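Local coordinates for dual function macrocyclase-peptidase POPB (Galerina marginata, PDB 5N4B), which cleaves peptides on the C-terminal side of proline and macrocyclises the toxin precursor in amanitin biosynthesis, at residues I493-G498 against A573-A578; L582-S587 against G597-E602. The protein carries 1 engineered substitution. All blocks are in the same frame, centred on the assembly; numbering follows the deposited sequence.

Contact 1 of 2, residues I493-G498 against A573-A578; sequences IQYGYG and AINGAA. Engineered in segment 573-578: Ala578 (natural residue Ser).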
ATOM      1  N   ILE A 493       2.713 -11.719  17.655  1.00 10.96           N
ATOM      2  CA  ILE A 493       2.123 -10.553  17.023  1.00 10.85           C
ATOM      3  C   ILE A 493       1.485 -11.017  15.739  1.00  9.01           C
ATOM      4  O   ILE A 493       2.156 -11.600  14.872  1.00 10.57           O
ATOM      5  CB  ILE A 493       3.098  -9.409  16.810  1.00 13.52           C
ATOM      6  CG1 ILE A 493       3.261  -8.702  18.163  1.00 23.00           C
ATOM      7  CG2 ILE A 493       2.545  -8.465  15.793  1.00 14.78           C
ATOM      8  CD1 ILE A 493       3.933  -9.410  19.217  1.00 28.05           C
ATOM      9  N   GLN A 494       0.182 -10.794  15.641  1.00  7.88           N
ATOM     10  CA  GLN A 494      -0.637 -11.245  14.524  1.00  8.86           C
ATOM     11  C   GLN A 494      -1.082 -10.023  13.738  1.00  8.97           C
ATOM     12  O   GLN A 494      -1.735  -9.121  14.285  1.00  9.45           O
ATOM     13  CB  GLN A 494      -1.833 -12.050  15.030  1.00  9.55           C
ATOM     14  CG  GLN A 494      -2.751 -12.558  13.972  1.00 10.19           C
ATOM     15  CD  GLN A 494      -3.881 -13.354  14.515  1.00 12.17           C
ATOM     16  OE1 GLN A 494      -3.650 -14.319  15.236  1.00 13.58           O
ATOM     17  NE2 GLN A 494      -5.114 -12.956  14.233  1.00 11.22           N
ATOM     18  N   TYR A 495      -0.730 -10.003  12.463  1.00  8.32           N
ATOM     19  CA  TYR A 495      -0.903  -8.835  11.616  1.00  8.65           C
ATOM     20  C   TYR A 495      -1.908  -9.140  10.536  1.00  9.13           C
ATOM     21  O   TYR A 495      -1.920 -10.245   9.994  1.00 12.14           O
ATOM     22  CB  TYR A 495       0.444  -8.495  10.954  1.00 13.63           C
ATOM     23  CG  TYR A 495       0.447  -7.247  10.126  1.00 22.83           C
ATOM     24  CD1 TYR A 495       0.229  -6.013  10.712  1.00 31.53           C
ATOM     25  CD2 TYR A 495       0.649  -7.295   8.777  1.00 29.68           C
ATOM     26  CE1 TYR A 495       0.191  -4.837   9.955  1.00 35.53           C
ATOM     27  CE2 TYR A 495       0.623  -6.130   8.008  1.00 40.55           C
ATOM     28  CZ  TYR A 495       0.390  -4.905   8.609  1.00 44.11           C
ATOM     29  OH  TYR A 495       0.367  -3.735   7.858  1.00 55.94           O
ATOM     30  N   GLY A 496      -2.736  -8.174  10.194  1.00  9.13           N
ATOM     31  CA  GLY A 496      -3.682  -8.365   9.116  1.00 11.27           C
ATOM     32  C   GLY A 496      -4.102  -7.069   8.454  1.00 12.05           C
ATOM     33  O   GLY A 496      -3.922  -5.972   8.986  1.00 11.19           O
ATOM     34  N   TYR A 497      -4.700  -7.241   7.278  1.00 11.94           N
ATOM     35  CA  TYR A 497      -5.313  -6.144   6.537  1.00  9.86           C
ATOM     36  C   TYR A 497      -6.758  -6.531   6.259  1.00 13.63           C
ATOM     37  O   TYR A 497      -7.661  -5.982   6.898  1.00 14.64           O
ATOM     38  CB  TYR A 497      -4.526  -5.815   5.264  1.00 11.84           C
ATOM     39  CG  TYR A 497      -5.068  -4.638   4.523  1.00 11.07           C
ATOM     40  CD1 TYR A 497      -4.869  -3.331   4.998  1.00 11.87           C
ATOM     41  CD2 TYR A 497      -5.775  -4.794   3.330  1.00 12.61           C
ATOM     42  CE1 TYR A 497      -5.355  -2.244   4.286  1.00 14.10           C
ATOM     43  CE2 TYR A 497      -6.253  -3.718   2.641  1.00 12.16           C
ATOM     44  CZ  TYR A 497      -6.046  -2.442   3.116  1.00 13.83           C
ATOM     45  OH  TYR A 497      -6.503  -1.343   2.402  1.00 17.61           O
ATOM     46  N   GLY A 498      -7.003  -7.491   5.376  1.00 12.24           N
ATOM     47  CA  GLY A 498      -8.292  -8.152   5.297  1.00 11.34           C
ATOM     48  C   GLY A 498      -9.333  -7.491   4.416  1.00 12.73           C
ATOM     49  O   GLY A 498     -10.496  -7.372   4.805  1.00 14.88           O
ATOM     50  N   ALA A 573      -1.077 -10.607  20.379  1.00 10.07           N
ATOM     51  CA  ALA A 573      -1.330  -9.200  20.136  1.00  9.88           C
ATOM     52  C   ALA A 573      -1.669  -9.030  18.673  1.00 10.30           C
ATOM     53  O   ALA A 573      -1.168  -9.783  17.832  1.00 13.11           O
ATOM     54  CB  ALA A 573      -0.113  -8.350  20.451  1.00 11.54           C
ATOM     55  N   ILE A 574      -2.515  -8.068  18.363  1.00  8.60           N
ATOM     56  CA  ILE A 574      -2.920  -7.833  16.980  1.00  8.86           C
ATOM     57  C   ILE A 574      -2.603  -6.416  16.547  1.00  9.41           C
ATOM     58  O   ILE A 574      -2.643  -5.466  17.346  1.00  9.60           O
ATOM     59  CB  ILE A 574      -4.398  -8.180  16.701  1.00  8.95           C
ATOM     60  CG1 ILE A 574      -5.332  -7.483  17.665  1.00  9.03           C
ATOM     61  CG2 ILE A 574      -4.612  -9.708  16.726  1.00 10.33           C
ATOM     62  CD1 ILE A 574      -6.843  -7.691  17.357  1.00 10.94           C
ATOM     63  N   ASN A 575      -2.313  -6.277  15.248  1.00  8.65           N
ATOM     64  CA  ASN A 575      -1.907  -5.013  14.658  1.00  7.88           C
ATOM     65  C   ASN A 575      -2.353  -4.983  13.204  1.00  9.01           C
ATOM     66  O   ASN A 575      -2.372  -6.021  12.529  1.00  9.71           O
ATOM     67  CB  ASN A 575      -0.373  -4.901  14.779  1.00  9.56           C
ATOM     68  CG  ASN A 575       0.235  -3.654  14.156  1.00 10.89           C
ATOM     69  OD1 ASN A 575       1.227  -3.772  13.424  1.00 15.13           O
ATOM     70  ND2 ASN A 575      -0.291  -2.485  14.444  1.00  9.93           N
ATOM     71  N   GLY A 576      -2.732  -3.785  12.741  1.00  8.78           N
ATOM     72  CA  GLY A 576      -3.110  -3.568  11.348  1.00  8.52           C
ATOM     73  C   GLY A 576      -3.386  -2.096  11.157  1.00  9.72           C
ATOM     74  O   GLY A 576      -3.550  -1.352  12.128  1.00  9.50           O
ATOM     75  N   ALA A 577      -3.353  -1.684   9.894  1.00  9.97           N
ATOM     76  CA  ALA A 577      -3.519  -0.288   9.533  1.00 10.17           C
ATOM     77  C   ALA A 577      -4.592  -0.124   8.467  1.00 12.52           C
ATOM     78  O   ALA A 577      -4.735  -0.948   7.566  1.00 11.09           O
ATOM     79  CB  ALA A 577      -2.197   0.309   9.006  1.00 11.68           C
ATOM     80  N   ALA A 578      -5.334   0.982   8.560  1.00 11.87           N
ATOM     81  CA  ALA A 578      -6.384   1.348   7.594  1.00 13.30           C
ATOM     82  C   ALA A 578      -7.475   0.296   7.665  1.00 11.89           C
ATOM     83  O   ALA A 578      -8.097   0.171   8.736  1.00 11.58           O
ATOM     84  CB  ALA A 578      -5.794   1.666   6.211  1.00 13.70           C
TER
HETATM   85  O   HOH W   1      -2.763  -3.725   7.907  1.00 10.79           O
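Ile493, Gln494 and Tyr495 pair in parallel with Ala573, Ile574 and Asn575, and the strand axes make an angle of 31°. Gln494 sits between two partners: its N donates to Ala573 O at 2.8 Å, and its O accepts from Asn575 N at 3.1 Å. The ladder closes with Gly496 N to Asn575 O at 3.2 Å. Past that point the strands separate, and a water bridges them. It donates to Gly496 O at 2.7 Å and accepts from Ala577 N at 2.9 Å. A weak bond joins the same water to Tyr495 OH.

Tyr495 and Asn575 lie on one face of the sheet, with ring and amide planes 44° apart. CD1 of Tyr495 comes obliquely to 3.2 Å from Asn575 O, with Asn575 OD1 a little farther off. With CG anti to the backbone N (chi1 -176°), the Tyr495 ring leans obliquely across the neighbouring strand, and its CE1 comes close to Gly576 CA. The Tyr495 hydroxyl bonds to the backbone of the bound peptide. Asn575 ND2 is held by Val600 O and Glu602 OE2, and OD1 by Lys715, which should fix the amide flip.

On the other face, Gln494 and Ile574 lie side by side, with Gln494 CB 4.0 Å from Ile574 CG2. The Gln494 amide NE2 bonds to Phe554 O of helix 548-563. In the loop beyond the strand, the edge of the Tyr497 ring meets Ala577 O. Ala578, engineered from the catalytic serine, takes the N-cap of the next helix. The turn at Ala578, ending a central strand, is the nucleophile elbow of the alpha/beta-hydrolase fold.

Contact 2 of 2, residues L582-S587 against G597-E602; sequences LLVMGS and GAAVPE
A beta-alpha-beta unit of the alpha/beta-hydrolase domain is closed here by packing helix 579-590 on strand 598-602. The helix leads back from the nucleophile elbow, and the strand follows it in the chain. The two short segments make an angle of 141° between their N-to-C directions, and their axes approach to 7.3 Å. No hydrogen bond joins them. The contact is small and apolar, and all five touching residues are buried.

Val584 points at the strand. Its CG1 is anti to the backbone N (chi1 169°), which sends this methyl out between Ala599 and Pro601. Val584 CG1 lies 3.9 Å from Ala599 CB and 3.8 Å from Pro601 CB. Val584 CG1 is also 3.9 Å from Pro601 CD and nearly as close to every other ring atom, so the methyl sits over the face of the proline ring. The Val584 and Pro601 side chains cross at about a right angle.

Met585 comes to the same ring from the next position on the helix. Met585 CG touches Pro601 CB at 3.7 Å. The turn about CG-SD (chi3 -90°) brings the CE methyl of Met585 to 4.2 Å from Pro601 CB. Pro601 is therefore gripped by two consecutive helix residues.

On the helix itself, Leu583 O takes two bonds from Ser587. Ser587 N (2.9 Å) and Ser587 OG (2.8 Å) reach Leu583 O from opposite faces of the carbonyl plane.

Around this contact, Val584 also packs on Ile574 of strand 572-577, and Pro601 touches Ile656 of strand 653-659. Leu583 and Ser587 meet helix 548-563, while Met585 packs on the loop residue Ala606. The helix thus lies over neighbouring sheet strands and beside a second helix.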
ATOM      1  N   LEU A 582      -9.502  -1.220  11.190  1.00  9.40           N
ATOM      2  CA  LEU A 582     -10.878  -1.692  11.324  1.00  8.42           C
ATOM      3  C   LEU A 582     -10.905  -3.147  11.768  1.00  9.66           C
ATOM      4  O   LEU A 582     -11.666  -3.542  12.660  1.00 10.61           O
ATOM      5  CB  LEU A 582     -11.608  -1.563   9.973  1.00  8.95           C
ATOM      6  CG  LEU A 582     -12.948  -2.273   9.878  1.00 12.40           C
ATOM      7  CD1 LEU A 582     -14.012  -1.742  10.850  1.00 12.22           C
ATOM      8  CD2 LEU A 582     -13.509  -2.171   8.434  1.00 12.21           C
ATOM      9  N   LEU A 583     -10.072  -3.961  11.135  1.00  9.43           N
ATOM     10  CA  LEU A 583      -9.958  -5.362  11.506  1.00  8.96           C
ATOM     11  C   LEU A 583      -9.639  -5.507  12.985  1.00  8.30           C
ATOM     12  O   LEU A 583     -10.272  -6.304  13.693  1.00 10.00           O
ATOM     13  CB  LEU A 583      -8.908  -6.027  10.624  1.00  9.67           C
ATOM     14  CG  LEU A 583      -8.608  -7.481  10.943  1.00 11.47           C
ATOM     15  CD1 LEU A 583      -9.793  -8.371  10.603  1.00 13.19           C
ATOM     16  CD2 LEU A 583      -7.374  -7.928  10.185  1.00 12.15           C
ATOM     17  N   VAL A 584      -8.645  -4.768  13.465  1.00  8.33           N
ATOM     18  CA  VAL A 584      -8.263  -4.834  14.879  1.00  9.20           C
ATOM     19  C   VAL A 584      -9.389  -4.374  15.799  1.00  8.43           C
ATOM     20  O   VAL A 584      -9.705  -5.039  16.790  1.00  9.86           O
ATOM     21  CB  VAL A 584      -6.960  -4.074  15.115  1.00  8.83           C
ATOM     22  CG1 VAL A 584      -6.666  -3.895  16.580  1.00  8.39           C
ATOM     23  CG2 VAL A 584      -5.839  -4.809  14.464  1.00 11.84           C
ATOM     24  N   MET A 585      -9.994  -3.234  15.492  1.00  8.29           N
ATOM     25  CA  MET A 585     -11.024  -2.651  16.368  1.00  9.85           C
ATOM     26  C   MET A 585     -12.254  -3.533  16.408  1.00 11.05           C
ATOM     27  O   MET A 585     -12.784  -3.808  17.487  1.00 12.92           O
ATOM     28  CB  MET A 585     -11.365  -1.228  15.904  1.00 10.58           C
ATOM     29  CG  MET A 585     -10.210  -0.267  16.222  1.00 10.97           C
ATOM     30  SD  MET A 585     -10.517   1.488  15.942  1.00 11.83           S
ATOM     31  CE  MET A 585     -10.001   1.653  14.235  1.00 12.48           C
ATOM     32  N   GLY A 586     -12.701  -4.049  15.257  1.00 10.59           N
ATOM     33  CA  GLY A 586     -13.809  -4.986  15.277  1.00 11.81           C
ATOM     34  C   GLY A 586     -13.483  -6.313  15.936  1.00 11.69           C
ATOM     35  O   GLY A 586     -14.347  -6.923  16.583  1.00 13.38           O
ATOM     36  N   SER A 587     -12.247  -6.781  15.793  1.00 10.71           N
ATOM     37  CA  SER A 587     -11.877  -8.041  16.400  1.00 11.05           C
ATOM     38  C   SER A 587     -11.925  -7.953  17.911  1.00 11.94           C
ATOM     39  O   SER A 587     -12.329  -8.914  18.557  1.00 12.03           O
ATOM     40  CB  SER A 587     -10.502  -8.485  15.930  1.00  9.94           C
ATOM     41  OG  SER A 587     -10.522  -8.913  14.548  1.00 11.05           O
ATOM     42  N   GLY A 597      -4.191 -10.278  23.884  1.00 12.32           N
ATOM     43  CA  GLY A 597      -3.476  -9.657  24.988  1.00 13.65           C
ATOM     44  C   GLY A 597      -3.135  -8.205  24.753  1.00 12.45           C
ATOM     45  O   GLY A 597      -2.811  -7.500  25.708  1.00 13.59           O
ATOM     46  N   ALA A 598      -3.190  -7.740  23.503  1.00 10.96           N
ATOM     47  CA  ALA A 598      -2.910  -6.350  23.190  1.00 10.89           C
ATOM     48  C   ALA A 598      -3.425  -6.073  21.793  1.00  9.69           C
ATOM     49  O   ALA A 598      -3.520  -6.978  20.961  1.00 10.47           O
ATOM     50  CB  ALA A 598      -1.432  -5.997  23.235  1.00 10.53           C
ATOM     51  N   ALA A 599      -3.703  -4.800  21.530  1.00  8.96           N
ATOM     52  CA  ALA A 599      -4.245  -4.406  20.244  1.00 10.17           C
ATOM     53  C   ALA A 599      -3.720  -3.042  19.838  1.00 10.16           C
ATOM     54  O   ALA A 599      -3.758  -2.098  20.632  1.00 10.89           O
ATOM     55  CB  ALA A 599      -5.779  -4.380  20.296  1.00  9.92           C
ATOM     56  N   VAL A 600      -3.242  -2.930  18.598  1.00  9.15           N
ATOM     57  CA  VAL A 600      -2.685  -1.673  18.056  1.00  9.05           C
ATOM     58  C   VAL A 600      -3.315  -1.422  16.688  1.00  8.06           C
ATOM     59  O   VAL A 600      -2.782  -1.870  15.655  1.00  9.07           O
ATOM     60  CB  VAL A 600      -1.150  -1.644  18.026  1.00  8.09           C
ATOM     61  CG1 VAL A 600      -0.699  -0.303  17.425  1.00 11.20           C
ATOM     62  CG2 VAL A 600      -0.631  -1.817  19.409  1.00 10.35           C
ATOM     63  N   PRO A 601      -4.482  -0.751  16.626  1.00  8.36           N
ATOM     64  CA  PRO A 601      -5.061  -0.337  15.339  1.00  9.25           C
ATOM     65  C   PRO A 601      -4.479   0.987  14.903  1.00  9.21           C
ATOM     66  O   PRO A 601      -4.470   1.940  15.693  1.00  9.76           O
ATOM     67  CB  PRO A 601      -6.554  -0.235  15.653  1.00  9.58           C
ATOM     68  CG  PRO A 601      -6.573   0.147  17.116  1.00  9.81           C
ATOM     69  CD  PRO A 601      -5.352  -0.412  17.769  1.00  8.35           C
ATOM     70  N   GLU A 602      -4.018   1.071  13.661  1.00  8.66           N
ATOM     71  CA  GLU A 602      -3.345   2.269  13.123  1.00  8.36           C
ATOM     72  C   GLU A 602      -4.206   2.889  12.022  1.00  9.92           C
ATOM     73  O   GLU A 602      -4.509   2.244  11.027  1.00 11.73           O
ATOM     74  CB  GLU A 602      -1.964   1.922  12.576  1.00 10.21           C
ATOM     75  CG  GLU A 602      -1.062   1.271  13.591  1.00 13.03           C
ATOM     76  CD  GLU A 602       0.309   0.898  13.017  1.00 18.92           C
ATOM     77  OE1 GLU A 602       0.802   1.620  12.100  1.00 24.89           O
ATOM     78  OE2 GLU A 602       0.940  -0.044  13.492  1.00 16.39           O
TER

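The two contacts follow each other along the chain, and their centres lie about 7 Å apart. Contact 1 pairs strands 492-495 and 572-577, neighbours in the eight-stranded mixed sheet. Contact 2 sets helix 579-590 on strand 598-602, the next strand of that sheet. Strand 572-577 runs directly into this helix through the turn at Ala578, so contact 1 supplies the first strand of the beta-alpha-beta unit whose helix and second strand meet in contact 2. A probable hydrogen bond from Ala578 N to Glu602 O ties the turn to strand 598-602, and Val584 CG2 packs on Gly576 N. Together they frame the nucleophile position, near Asp662 of the charge relay system.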